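Side-chain contact in PTS-dependent dihydroxyacetone kinase, ADP-binding subunit DhaL (Lactococcus lactis subsp. lactis, PDB 3CR3), which carries the ADP that is phosphorylated to ATP by DhaM, and passes that phosphoryl group on to dihydroxyacetone bound to DhaK: residues 50-55 / 64-69. Sequence-based numbering, arbitrary orientation.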
loop_
_atom_site.group_PDB
_atom_site.type_symbol
_atom_site.label_atom_id
_atom_site.label_comp_id
_atom_site.label_asym_id
_atom_site.label_seq_id
_atom_site.Cartn_x
_atom_site.Cartn_y
_atom_site.Cartn_z
ATOM N N LYS A 50 2.337 -35.717 -10.814
ATOM C CA LYS A 50 1.793 -36.535 -9.717
ATOM C C LYS A 50 0.290 -36.744 -9.906
ATOM O O LYS A 50 -0.198 -37.874 -9.864
ATOM C CB LYS A 50 2.013 -35.870 -8.358
ATOM C CG LYS A 50 3.431 -35.858 -7.829
ATOM C CD LYS A 50 3.400 -35.639 -6.314
ATOM C CE LYS A 50 4.641 -34.924 -5.815
ATOM N NZ LYS A 50 4.616 -34.786 -4.325
ATOM N N ALA A 51 -0.433 -35.644 -10.115
ATOM C CA ALA A 51 -1.887 -35.680 -10.278
ATOM C C ALA A 51 -2.337 -36.479 -11.505
ATOM O O ALA A 51 -3.377 -37.135 -11.463
ATOM C CB ALA A 51 -2.454 -34.267 -10.318
ATOM N N LEU A 52 -1.557 -36.427 -12.582
ATOM C CA LEU A 52 -1.863 -37.201 -13.788
ATOM C C LEU A 52 -1.676 -38.714 -13.603
ATOM O O LEU A 52 -2.357 -39.509 -14.265
ATOM C CB LEU A 52 -1.041 -36.719 -14.992
ATOM C CG LEU A 52 -1.127 -35.279 -15.514
ATOM C CD1 LEU A 52 -0.581 -35.210 -16.935
ATOM C CD2 LEU A 52 -2.520 -34.705 -15.474
ATOM N N GLU A 53 -0.754 -39.103 -12.716
ATOM C CA GLU A 53 -0.480 -40.520 -12.433
ATOM C C GLU A 53 -1.662 -41.220 -11.748
ATOM O O GLU A 53 -2.036 -42.331 -12.137
ATOM C CB GLU A 53 0.801 -40.693 -11.595
ATOM C CG GLU A 53 2.099 -40.936 -12.394
ATOM C CD GLU A 53 3.360 -41.041 -11.499
ATOM O OE1 GLU A 53 3.658 -40.081 -10.740
ATOM O OE2 GLU A 53 4.066 -42.085 -11.564
ATOM N N VAL A 54 -2.249 -40.570 -10.741
ATOM C CA VAL A 54 -3.337 -41.179 -9.959
ATOM C C VAL A 54 -4.686 -41.176 -10.684
ATOM O O VAL A 54 -5.565 -41.993 -10.377
ATOM C CB VAL A 54 -3.510 -40.530 -8.561
ATOM C CG1 VAL A 54 -2.267 -40.762 -7.698
ATOM C CG2 VAL A 54 -3.845 -39.037 -8.682
ATOM N N SER A 55 -4.852 -40.257 -11.631
ATOM C CA SER A 55 -6.099 -40.175 -12.379
ATOM C C SER A 55 -6.102 -41.104 -13.593
ATOM O O SER A 55 -5.047 -41.530 -14.076
ATOM C CB SER A 55 -6.424 -38.719 -12.760
ATOM O OG SER A 55 -5.320 -38.068 -13.362
ATOM N N PHE A 64 -6.061 -31.769 -19.870
ATOM C CA PHE A 64 -5.857 -30.327 -19.837
ATOM C C PHE A 64 -6.554 -29.673 -18.632
ATOM O O PHE A 64 -5.987 -28.783 -17.996
ATOM C CB PHE A 64 -6.316 -29.683 -21.152
ATOM C CG PHE A 64 -5.473 -30.060 -22.372
ATOM C CD1 PHE A 64 -4.150 -30.490 -22.239
ATOM C CD2 PHE A 64 -5.998 -29.932 -23.653
ATOM C CE1 PHE A 64 -3.387 -30.815 -23.350
ATOM C CE2 PHE A 64 -5.244 -30.252 -24.769
ATOM C CZ PHE A 64 -3.928 -30.690 -24.619
ATOM N N LYS A 65 -7.771 -30.120 -18.316
ATOM C CA LYS A 65 -8.499 -29.606 -17.155
ATOM C C LYS A 65 -7.737 -29.866 -15.856
ATOM O O LYS A 65 -7.685 -29.000 -14.983
ATOM C CB LYS A 65 -9.921 -30.190 -17.078
ATOM C CG LYS A 65 -10.750 -29.618 -15.915
ATOM C CD LYS A 65 -12.274 -29.738 -16.133
ATOM C CE LYS A 65 -13.049 -29.179 -14.912
ATOM N NZ LYS A 65 -12.591 -27.802 -14.515
ATOM N N LYS A 66 -7.146 -31.057 -15.749
ATOM C CA LYS A 66 -6.355 -31.459 -14.582
ATOM C C LYS A 66 -5.068 -30.635 -14.476
ATOM O O LYS A 66 -4.634 -30.263 -13.371
ATOM C CB LYS A 66 -6.033 -32.960 -14.649
ATOM C CG LYS A 66 -5.244 -33.522 -13.451
ATOM C CD LYS A 66 -5.940 -33.263 -12.113
ATOM C CE LYS A 66 -7.014 -34.312 -11.795
ATOM N NZ LYS A 66 -7.838 -33.849 -10.625
ATOM N N VAL A 67 -4.469 -30.351 -15.629
ATOM C CA VAL A 67 -3.278 -29.501 -15.695
ATOM C C VAL A 67 -3.648 -28.095 -15.219
ATOM O O VAL A 67 -2.994 -27.540 -14.339
ATOM C CB VAL A 67 -2.664 -29.471 -17.121
ATOM C CG1 VAL A 67 -1.510 -28.442 -17.216
ATOM C CG2 VAL A 67 -2.180 -30.848 -17.512
ATOM N N ALA A 68 -4.716 -27.545 -15.777
ATOM C CA ALA A 68 -5.166 -26.204 -15.420
ATOM C C ALA A 68 -5.372 -26.025 -13.899
ATOM O O ALA A 68 -4.853 -25.081 -13.311
ATOM C CB ALA A 68 -6.421 -25.858 -16.187
HETATM N N MSE A 69 -6.101 -26.948 -13.268
HETATM C CA MSE A 69 -6.403 -26.846 -11.836
HETATM C C MSE A 69 -5.180 -27.038 -10.942
HETATM O O MSE A 69 -5.050 -26.356 -9.929
HETATM C CB MSE A 69 -7.518 -27.822 -11.422
HETATM C CG MSE A 69 -8.814 -27.672 -12.218
HETATM SE SE MSE A 69 -9.554 -25.847 -12.221
HETATM C CE MSE A 69 -8.792 -25.066 -13.832
#
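Ser-55 OG, which lies against the carbon chain of Lys-66, donates a hydrogen bond to Ala-51 O at 2.9 Å. The C=O...OG angle is 136°, the donor slightly tilted from the carbonyl plane. Ser-55 N reaches the same oxygen only weakly, at 3.5 Å; the hydroxyl thus supplements a poor backbone bond where helix 37-54 ends, and serine suits the place because OG can reach back to that carbonyl. Toward Lys-66 CE, 4.4 Å away, OG makes a contact with carbon, not a polar bond. No hydrogen bond crosses between 50-55 and 64-69. The CB of Lys-66 points toward 50-55, CG is anti to the backbone N (chi1 -178°), and bends at chi2 and chi3 lay the methylenes along Leu-52 and Ala-51. Leu-52 CD2 lies 3.6 Å from Lys-66 CG, the two chains running alongside in opposing senses. The small Ala-51 suits a site facing this long chain: its CB meets Lys-66 CD at 4.0 Å. Lysine fits this partly exposed border because its apolar stem packs while the ammonium group remains at the tip. Deeper in, Leu-52 CD2 approaches Val-67 CG2 at 4.4 Å, and both residues also touch Leu-11 of helix 4-20. With segment axes 10.1 Å apart and inclined at 142°, this is the packing of consecutive, roughly antiparallel helices in the DhaL helical barrel.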